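Local coordinates for uncharacterized protein (Corynebacterium diphtheriae NCTC 13129, PDB 3CP3) that is of unknown function but, as a member of the pyridoxamine 5'-phosphate oxidase family, probably binds a flavin cofactor in a split-barrel fold, at residues E88-V101 / N125-F139. Numbering follows the deposited sequence.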
ATOM      1  N   GLU A  88       8.915  15.782  -0.621  1.00 43.76           N
ATOM      2  CA  GLU A  88       8.411  15.361   0.711  1.00 43.82           C
ATOM      3  C   GLU A  88       7.144  14.507   0.634  1.00 42.21           C
ATOM      4  O   GLU A  88       6.545  14.399  -0.429  1.00 43.11           O
ATOM      5  CB  GLU A  88       8.121  16.603   1.555  1.00 44.19           C
ATOM      6  CG  GLU A  88       6.902  17.405   1.064  1.00 46.63           C
ATOM      7  CD  GLU A  88       6.677  18.670   1.877  1.00 46.78           C
ATOM      8  OE1 GLU A  88       7.604  19.066   2.611  1.00 47.50           O
ATOM      9  OE2 GLU A  88       5.568  19.253   1.782  1.00 50.55           O
ATOM     10  N   GLY A  89       6.725  13.901   1.757  1.00 40.00           N
ATOM     11  CA  GLY A  89       5.359  13.345   1.862  1.00 36.78           C
ATOM     12  C   GLY A  89       4.994  12.821   3.262  1.00 34.60           C
ATOM     13  O   GLY A  89       5.729  13.041   4.218  1.00 35.54           O
ATOM     14  N   TRP A  90       3.876  12.124   3.368  1.00 33.65           N
ATOM     15  CA  TRP A  90       3.435  11.482   4.633  1.00 32.33           C
ATOM     16  C   TRP A  90       2.687  10.205   4.340  1.00 32.55           C
ATOM     17  O   TRP A  90       2.151  10.013   3.216  1.00 34.31           O
ATOM     18  CB  TRP A  90       2.522  12.412   5.476  1.00 30.78           C
ATOM     19  CG  TRP A  90       1.229  12.820   4.829  1.00 28.17           C
ATOM     20  CD1 TRP A  90       1.013  13.948   4.062  1.00 31.07           C
ATOM     21  CD2 TRP A  90      -0.036  12.135   4.873  1.00 27.37           C
ATOM     22  NE1 TRP A  90      -0.276  13.995   3.657  1.00 28.21           N
ATOM     23  CE2 TRP A  90      -0.951  12.901   4.125  1.00 30.63           C
ATOM     24  CE3 TRP A  90      -0.479  10.967   5.474  1.00 26.59           C
ATOM     25  CZ2 TRP A  90      -2.283  12.514   3.937  1.00 29.24           C
ATOM     26  CZ3 TRP A  90      -1.799  10.570   5.306  1.00 28.22           C
ATOM     27  CH2 TRP A  90      -2.701  11.359   4.549  1.00 32.68           C
ATOM     28  N   SER A  91       2.656   9.312   5.332  1.00 31.38           N
ATOM     29  CA  SER A  91       1.820   8.120   5.269  1.00 30.51           C
ATOM     30  C   SER A  91       1.308   7.822   6.646  1.00 28.56           C
ATOM     31  O   SER A  91       1.976   8.148   7.622  1.00 28.05           O
ATOM     32  CB  SER A  91       2.630   6.883   4.825  1.00 31.56           C
ATOM     33  OG  SER A  91       3.703   6.672   5.733  1.00 35.61           O
ATOM     34  N   VAL A  92       0.160   7.170   6.724  1.00 27.65           N
ATOM     35  CA  VAL A  92      -0.398   6.737   7.988  1.00 28.11           C
ATOM     36  C   VAL A  92      -0.706   5.239   7.765  1.00 30.59           C
ATOM     37  O   VAL A  92      -1.313   4.899   6.727  1.00 31.07           O
ATOM     38  CB  VAL A  92      -1.676   7.502   8.332  1.00 26.01           C
ATOM     39  CG1 VAL A  92      -2.404   6.862   9.616  1.00 25.95           C
ATOM     40  CG2 VAL A  92      -1.302   9.022   8.613  1.00 27.29           C
ATOM     41  N   VAL A  93      -0.246   4.408   8.697  1.00 30.15           N
ATOM     42  CA  VAL A  93      -0.497   2.946   8.677  1.00 29.88           C
ATOM     43  C   VAL A  93      -1.295   2.596   9.925  1.00 31.26           C
ATOM     44  O   VAL A  93      -0.858   2.861  11.100  1.00 29.64           O
ATOM     45  CB  VAL A  93       0.821   2.177   8.646  1.00 29.43           C
ATOM     46  CG1 VAL A  93       0.614   0.570   8.772  1.00 31.11           C
ATOM     47  CG2 VAL A  93       1.594   2.522   7.431  1.00 28.60           C
ATOM     48  N   LEU A  94      -2.434   1.965   9.706  1.00 30.57           N
ATOM     49  CA  LEU A  94      -3.165   1.392  10.811  1.00 31.38           C
ATOM     50  C   LEU A  94      -2.908  -0.118  10.880  1.00 32.50           C
ATOM     51  O   LEU A  94      -2.905  -0.806   9.831  1.00 32.94           O
ATOM     52  CB  LEU A  94      -4.662   1.702  10.654  1.00 30.67           C
ATOM     53  CG  LEU A  94      -5.075   3.116  10.331  1.00 33.54           C
ATOM     54  CD1 LEU A  94      -6.603   3.110  10.268  1.00 34.69           C
ATOM     55  CD2 LEU A  94      -4.555   4.084  11.459  1.00 33.18           C
ATOM     56  N   LYS A  95      -2.647  -0.643  12.086  1.00 31.43           N
ATOM     57  CA  LYS A  95      -2.713  -2.081  12.301  1.00 32.17           C
ATOM     58  C   LYS A  95      -4.058  -2.425  12.910  1.00 31.93           C
ATOM     59  O   LYS A  95      -4.488  -1.750  13.843  1.00 32.24           O
ATOM     60  CB  LYS A  95      -1.654  -2.536  13.269  1.00 32.90           C
ATOM     61  CG  LYS A  95      -0.233  -2.441  12.719  1.00 37.93           C
ATOM     62  CD  LYS A  95       0.670  -3.360  13.547  1.00 40.99           C
ATOM     63  CE  LYS A  95       2.167  -3.066  13.338  1.00 48.84           C
ATOM     64  NZ  LYS A  95       2.605  -3.271  11.913  1.00 49.15           N
ATOM     65  N   GLY A  96      -4.714  -3.485  12.414  1.00 31.33           N
ATOM     66  CA  GLY A  96      -5.955  -3.872  13.033  1.00 31.49           C
ATOM     67  C   GLY A  96      -6.502  -5.205  12.604  1.00 30.91           C
ATOM     68  O   GLY A  96      -5.767  -6.034  12.048  1.00 31.14           O
ATOM     69  N   ASN A  97      -7.764  -5.430  12.958  1.00 30.00           N
ATOM     70  CA  ASN A  97      -8.473  -6.650  12.588  1.00 28.91           C
ATOM     71  C   ASN A  97      -9.723  -6.306  11.833  1.00 27.34           C
ATOM     72  O   ASN A  97     -10.506  -5.424  12.288  1.00 26.72           O
ATOM     73  CB  ASN A  97      -8.788  -7.517  13.793  1.00 28.54           C
ATOM     74  CG  ASN A  97      -7.514  -8.065  14.447  1.00 30.11           C
ATOM     75  OD1 ASN A  97      -6.895  -7.372  15.222  1.00 31.50           O
ATOM     76  ND2 ASN A  97      -7.123  -9.305  14.125  1.00 25.46           N
ATOM     77  N   ALA A  98      -9.888  -6.956  10.673  1.00 25.72           N
ATOM     78  CA  ALA A  98     -10.993  -6.608   9.769  1.00 27.92           C
ATOM     79  C   ALA A  98     -12.057  -7.724   9.823  1.00 27.48           C
ATOM     80  O   ALA A  98     -11.711  -8.932   9.749  1.00 26.85           O
ATOM     81  CB  ALA A  98     -10.494  -6.432   8.343  1.00 27.59           C
ATOM     82  N   TYR A  99     -13.329  -7.331   9.940  1.00 27.70           N
ATOM     83  CA  TYR A  99     -14.433  -8.281   9.945  1.00 28.85           C
ATOM     84  C   TYR A  99     -15.582  -7.756   9.103  1.00 29.67           C
ATOM     85  O   TYR A  99     -15.859  -6.561   9.150  1.00 29.91           O
ATOM     86  CB  TYR A  99     -15.005  -8.519  11.368  1.00 27.63           C
ATOM     87  CG  TYR A  99     -13.938  -8.649  12.443  1.00 29.28           C
ATOM     88  CD1 TYR A  99     -13.228  -9.860  12.642  1.00 26.54           C
ATOM     89  CD2 TYR A  99     -13.623  -7.555  13.254  1.00 27.65           C
ATOM     90  CE1 TYR A  99     -12.241  -9.950  13.625  1.00 29.20           C
ATOM     91  CE2 TYR A  99     -12.631  -7.645  14.249  1.00 29.90           C
ATOM     92  CZ  TYR A  99     -11.978  -8.848  14.440  1.00 27.95           C
ATOM     93  OH  TYR A  99     -11.021  -8.898  15.412  1.00 29.63           O
ATOM     94  N   VAL A 100     -16.247  -8.651   8.367  1.00 30.47           N
ATOM     95  CA  VAL A 100     -17.551  -8.317   7.740  1.00 31.22           C
ATOM     96  C   VAL A 100     -18.552  -7.916   8.835  1.00 31.01           C
ATOM     97  O   VAL A 100     -18.563  -8.537   9.878  1.00 30.02           O
ATOM     98  CB  VAL A 100     -18.081  -9.483   6.895  1.00 31.93           C
ATOM     99  CG1 VAL A 100     -19.395  -9.115   6.277  1.00 29.62           C
ATOM    100  CG2 VAL A 100     -17.096  -9.823   5.796  1.00 31.60           C
ATOM    101  N   VAL A 101     -19.461  -6.947   8.630  0.50 30.83           N
ATOM    102  CA  VAL A 101     -20.229  -6.297   9.782  0.50 30.67           C
ATOM    103  C   VAL A 101     -21.367  -7.042  10.627  0.50 30.90           C
ATOM    104  O   VAL A 101     -21.457  -6.924  11.869  0.50 29.96           O
ATOM    105  CB  VAL A 101     -20.627  -4.826   9.366  0.50 31.17           C
ATOM    106  CG1 VAL A 101     -21.700  -4.226  10.235  0.50 28.78           C
ATOM    107  CG2 VAL A 101     -19.364  -3.938   9.379  0.50 29.47           C
ATOM    108  N   ASN A 125     -20.960  -6.102   1.142  1.00 36.80           N
ATOM    109  CA  ASN A 125     -20.954  -6.048   2.592  1.00 34.60           C
ATOM    110  C   ASN A 125     -20.050  -4.905   3.012  1.00 32.61           C
ATOM    111  O   ASN A 125     -19.075  -4.614   2.324  1.00 34.06           O
ATOM    112  CB  ASN A 125     -20.388  -7.331   3.213  1.00 34.68           C
ATOM    113  CG  ASN A 125     -21.310  -8.535   3.140  1.00 38.25           C
ATOM    114  OD1 ASN A 125     -20.814  -9.636   2.881  1.00 41.97           O
ATOM    115  ND2 ASN A 125     -22.615  -8.374   3.439  1.00 36.18           N
ATOM    116  N   PHE A 126     -20.298  -4.329   4.177  1.00 30.48           N
ATOM    117  CA  PHE A 126     -19.321  -3.457   4.834  1.00 31.17           C
ATOM    118  C   PHE A 126     -18.287  -4.332   5.537  1.00 30.25           C
ATOM    119  O   PHE A 126     -18.650  -5.416   6.009  1.00 30.73           O
ATOM    120  CB  PHE A 126     -20.053  -2.622   5.865  1.00 30.57           C
ATOM    121  CG  PHE A 126     -20.898  -1.539   5.251  1.00 31.41           C
ATOM    122  CD1 PHE A 126     -20.305  -0.393   4.741  1.00 34.06           C
ATOM    123  CD2 PHE A 126     -22.253  -1.683   5.157  1.00 34.52           C
ATOM    124  CE1 PHE A 126     -21.124   0.620   4.172  1.00 34.87           C
ATOM    125  CE2 PHE A 126     -23.058  -0.690   4.591  1.00 37.05           C
ATOM    126  CZ  PHE A 126     -22.458   0.456   4.104  1.00 33.17           C
ATOM    127  N   VAL A 127     -17.047  -3.890   5.617  1.00 29.14           N
ATOM    128  CA  VAL A 127     -16.038  -4.551   6.450  1.00 28.90           C
ATOM    129  C   VAL A 127     -15.668  -3.466   7.449  1.00 29.11           C
ATOM    130  O   VAL A 127     -15.610  -2.296   7.054  1.00 27.96           O
ATOM    131  CB  VAL A 127     -14.831  -4.976   5.584  1.00 29.65           C
ATOM    132  CG1 VAL A 127     -13.711  -5.592   6.426  1.00 30.36           C
ATOM    133  CG2 VAL A 127     -15.306  -5.954   4.503  1.00 31.13           C
ATOM    134  N   ARG A 128     -15.540  -3.826   8.729  1.00 28.83           N
ATOM    135  CA  ARG A 128     -15.085  -2.939   9.789  1.00 28.68           C
ATOM    136  C   ARG A 128     -13.664  -3.326  10.175  1.00 29.50           C
ATOM    137  O   ARG A 128     -13.392  -4.502  10.392  1.00 27.51           O
ATOM    138  CB  ARG A 128     -15.938  -3.120  11.054  1.00 29.26           C
ATOM    139  CG  ARG A 128     -15.617  -2.128  12.190  1.00 31.70           C
ATOM    140  CD  ARG A 128     -15.840  -2.772  13.569  1.00 36.34           C
ATOM    141  NE  ARG A 128     -16.955  -3.712  13.532  1.00 37.71           N
ATOM    142  CZ  ARG A 128     -16.967  -4.916  14.087  1.00 40.29           C
ATOM    143  NH1 ARG A 128     -15.915  -5.398  14.767  1.00 38.44           N
ATOM    144  NH2 ARG A 128     -18.058  -5.662  13.957  1.00 40.80           N
ATOM    145  N   ILE A 129     -12.786  -2.329  10.294  1.00 29.06           N
ATOM    146  CA  ILE A 129     -11.461  -2.541  10.868  1.00 30.44           C
ATOM    147  C   ILE A 129     -11.430  -1.966  12.268  1.00 30.94           C
ATOM    148  O   ILE A 129     -11.609  -0.779  12.434  1.00 31.67           O
ATOM    149  CB  ILE A 129     -10.268  -1.904  10.032  1.00 30.73           C
ATOM    150  CG1 ILE A 129     -10.335  -2.346   8.559  1.00 30.95           C
ATOM    151  CG2 ILE A 129      -8.919  -2.377  10.680  1.00 29.61           C
ATOM    152  CD1 ILE A 129      -9.397  -1.579   7.552  1.00 30.90           C
ATOM    153  N   ASP A 130     -11.167  -2.811  13.257  1.00 30.57           N
ATOM    154  CA  ASP A 130     -10.931  -2.367  14.605  1.00 31.75           C
ATOM    155  C   ASP A 130      -9.440  -2.062  14.706  1.00 33.16           C
ATOM    156  O   ASP A 130      -8.622  -2.960  14.562  1.00 34.75           O
ATOM    157  CB  ASP A 130     -11.262  -3.485  15.591  1.00 31.82           C
ATOM    158  CG  ASP A 130     -12.757  -3.658  15.799  1.00 31.22           C
ATOM    159  OD1 ASP A 130     -13.536  -2.701  15.663  1.00 30.61           O
ATOM    160  OD2 ASP A 130     -13.154  -4.773  16.066  1.00 31.49           O
ATOM    161  N   VAL A 131      -9.113  -0.801  14.976  1.00 33.07           N
ATOM    162  CA  VAL A 131      -7.754  -0.299  14.949  1.00 34.87           C
ATOM    163  C   VAL A 131      -7.040  -0.528  16.267  1.00 35.70           C
ATOM    164  O   VAL A 131      -7.536  -0.141  17.335  1.00 36.83           O
ATOM    165  CB  VAL A 131      -7.790   1.173  14.582  1.00 34.93           C
ATOM    166  CG1 VAL A 131      -6.352   1.797  14.596  1.00 36.26           C
ATOM    167  CG2 VAL A 131      -8.398   1.307  13.194  1.00 32.63           C
ATOM    168  N   ARG A 132      -5.902  -1.215  16.182  1.00 36.04           N
ATOM    169  CA  ARG A 132      -5.049  -1.546  17.343  1.00 36.62           C
ATOM    170  C   ARG A 132      -3.927  -0.497  17.487  1.00 35.41           C
ATOM    171  O   ARG A 132      -3.507  -0.184  18.612  1.00 34.04           O
ATOM    172  CB  ARG A 132      -4.393  -2.903  17.048  1.00 37.07           C
ATOM    173  CG  ARG A 132      -4.089  -3.852  18.185  1.00 45.55           C
ATOM    174  CD  ARG A 132      -3.252  -5.073  17.572  1.00 45.47           C
ATOM    175  NE  ARG A 132      -4.040  -5.708  16.516  1.00 49.81           N
ATOM    176  CZ  ARG A 132      -3.560  -6.181  15.373  1.00 47.12           C
ATOM    177  NH1 ARG A 132      -2.274  -6.117  15.079  1.00 48.46           N
ATOM    178  NH2 ARG A 132      -4.391  -6.709  14.513  1.00 44.31           N
ATOM    179  N   GLU A 133      -3.434   0.011  16.353  0.50 33.15           N
ATOM    180  CA  GLU A 133      -2.269   0.922  16.324  0.50 33.43           C
ATOM    181  C   GLU A 133      -2.364   1.912  15.165  0.50 32.66           C
ATOM    182  O   GLU A 133      -2.883   1.585  14.080  0.50 32.24           O
ATOM    183  CB  GLU A 133      -0.935   0.156  16.162  0.50 32.76           C
ATOM    184  CG  GLU A 133      -0.487  -0.706  17.350  0.50 34.79           C
ATOM    185  CD  GLU A 133       0.813  -1.484  17.082  0.50 36.85           C
ATOM    186  OE1 GLU A 133       0.814  -2.733  17.188  0.50 40.53           O
ATOM    187  OE2 GLU A 133       1.852  -0.857  16.785  0.50 38.84           O
ATOM    188  N   VAL A 134      -1.794   3.094  15.374  1.00 32.01           N
ATOM    189  CA  VAL A 134      -1.809   4.155  14.363  1.00 32.17           C
ATOM    190  C   VAL A 134      -0.355   4.564  14.240  1.00 32.23           C
ATOM    191  O   VAL A 134       0.281   4.850  15.262  1.00 30.88           O
ATOM    192  CB  VAL A 134      -2.567   5.370  14.913  1.00 32.51           C
ATOM    193  CG1 VAL A 134      -2.577   6.524  13.872  1.00 33.63           C
ATOM    194  CG2 VAL A 134      -4.000   4.984  15.330  1.00 32.09           C
ATOM    195  N   SER A 135       0.199   4.548  13.033  1.00 31.12           N
ATOM    196  CA  SER A 135       1.554   5.088  12.861  1.00 31.84           C
ATOM    197  C   SER A 135       1.615   6.092  11.750  1.00 30.24           C
ATOM    198  O   SER A 135       1.428   5.736  10.602  1.00 28.68           O
ATOM    199  CB  SER A 135       2.575   3.978  12.579  1.00 33.91           C
ATOM    200  OG  SER A 135       2.464   2.985  13.582  1.00 40.45           O
ATOM    201  N   GLY A 136       1.971   7.331  12.061  1.00 28.26           N
ATOM    202  CA  GLY A 136       2.038   8.314  10.979  1.00 26.90           C
ATOM    203  C   GLY A 136       3.464   8.729  10.820  1.00 27.29           C
ATOM    204  O   GLY A 136       4.177   8.867  11.800  1.00 26.09           O
ATOM    205  N   ARG A 137       3.876   8.994   9.596  1.00 27.18           N
ATOM    206  CA  ARG A 137       5.250   9.435   9.361  1.00 30.76           C
ATOM    207  C   ARG A 137       5.218  10.511   8.309  1.00 30.58           C
ATOM    208  O   ARG A 137       4.408  10.436   7.393  1.00 31.07           O
ATOM    209  CB  ARG A 137       6.055   8.239   8.819  1.00 31.86           C
ATOM    210  CG  ARG A 137       6.176   7.113   9.811  1.00 38.18           C
ATOM    211  CD  ARG A 137       6.996   5.963   9.260  1.00 47.92           C
ATOM    212  NE  ARG A 137       6.163   4.986   8.581  1.00 54.43           N
ATOM    213  CZ  ARG A 137       6.471   3.684   8.498  1.00 57.68           C
ATOM    214  NH1 ARG A 137       7.585   3.227   9.055  1.00 58.30           N
ATOM    215  NH2 ARG A 137       5.656   2.842   7.867  1.00 57.22           N
ATOM    216  N   ALA A 138       6.100  11.485   8.432  1.00 31.92           N
ATOM    217  CA  ALA A 138       6.352  12.394   7.366  1.00 33.56           C
ATOM    218  C   ALA A 138       7.823  12.205   7.009  1.00 35.53           C
ATOM    219  O   ALA A 138       8.693  12.086   7.873  1.00 36.43           O
ATOM    220  CB  ALA A 138       6.109  13.858   7.802  1.00 32.02           C
ATOM    221  N   PHE A 139       8.070  12.257   5.720  1.00 38.48           N
ATOM    222  CA  PHE A 139       9.384  12.087   5.131  1.00 41.21           C
ATOM    223  C   PHE A 139       9.806  13.371   4.417  1.00 41.93           C
ATOM    224  O   PHE A 139       9.083  13.822   3.551  1.00 42.46           O
ATOM    225  CB  PHE A 139       9.265  10.966   4.085  1.00 41.26           C
ATOM    226  CG  PHE A 139       8.509   9.741   4.556  1.00 42.47           C
ATOM    227  CD1 PHE A 139       9.207   8.593   4.981  1.00 44.56           C
ATOM    228  CD2 PHE A 139       7.103   9.694   4.509  1.00 41.60           C
ATOM    229  CE1 PHE A 139       8.505   7.438   5.392  1.00 40.05           C
ATOM    230  CE2 PHE A 139       6.388   8.564   4.930  1.00 42.26           C
ATOM    231  CZ  PHE A 139       7.110   7.407   5.371  1.00 42.53           C
TER
HETATM  232  O   HOH W   1       3.346   5.606   8.412  1.00 36.81           O
HETATM  233  O   HOH W   2       4.564   4.261   6.200  1.00 41.83           O
HETATM  234  O   HOH W   3       0.335   1.047  12.744  1.00 39.98           O
HETATM  235  O   HOH W   4      -8.410  -5.689  16.597  1.00 54.74           O
HETATM  236  O   HOH W   5     -11.148  -6.976  16.948  1.00 50.83           O
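Backbone hydrogen bonds run from the Gly-89/Phe-139 pair to the one from Val-101 N to Phe-126 O, joining 88-101 and 125-139 as antiparallel strands. The register slips by one at Lys-95, whose carbonyl oxygen accepts from two successive amides, Arg-132 N at 2.8 Å and Glu-133 N at 3.2 Å: a classic beta bulge, where the second strand turns its corner.

Among polar side chains, Arg-132 reaches back beside the bulge. Its NH2 donates to Asn-97 OD1 at 2.7 Å; the oxygen lies near the guanidinium plane, yet the donor stands 53° out of the amide plane, off a lone-pair direction. NH2 also forms a salt bridge with Asp-76, and Ser-75 holds the Asn-97 amide nitrogen. Arg-128 NH1 forms a salt bridge with Asp-130 OD2 (3.1 Å), on the syn side of the carboxylate. That same oxygen sits at the edge of the Tyr-99 ring, 3.4 Å from CE2, and a water links it to the Tyr-99 hydroxyl. Arg-128 NE has a second anionic partner, Glu-106. The Phe-139 ring presents its edge to Ser-91, CE2 being 3.4 Å from OG; CG beside the backbone N (chi1 -46°) swings the ring toward 88-101.

Apolar contacts gather on the other face, that of Leu-94, Ala-98, Val-127, Val-131 and Val-134. Leu-94 spans the bulge by its two branches: CD1 meets Val-131 CG2 at 3.9 Å, while CD2 lies alongside Val-134 CG1. Ala-98 CB touches Val-127 CG1 at 3.8 Å.

Strand 76-83 pairs with the far edge of 89-100, strands 12-15 and 57-62 pair antiparallel with 125-139, and helix 17-25 packs on Val-92, Leu-94 and Val-134. From the opposite face Lys-95 and Arg-137 form salt bridges to Asp-39 and Asp-41 of the second subunit, placing this strand pair at the dimer interface.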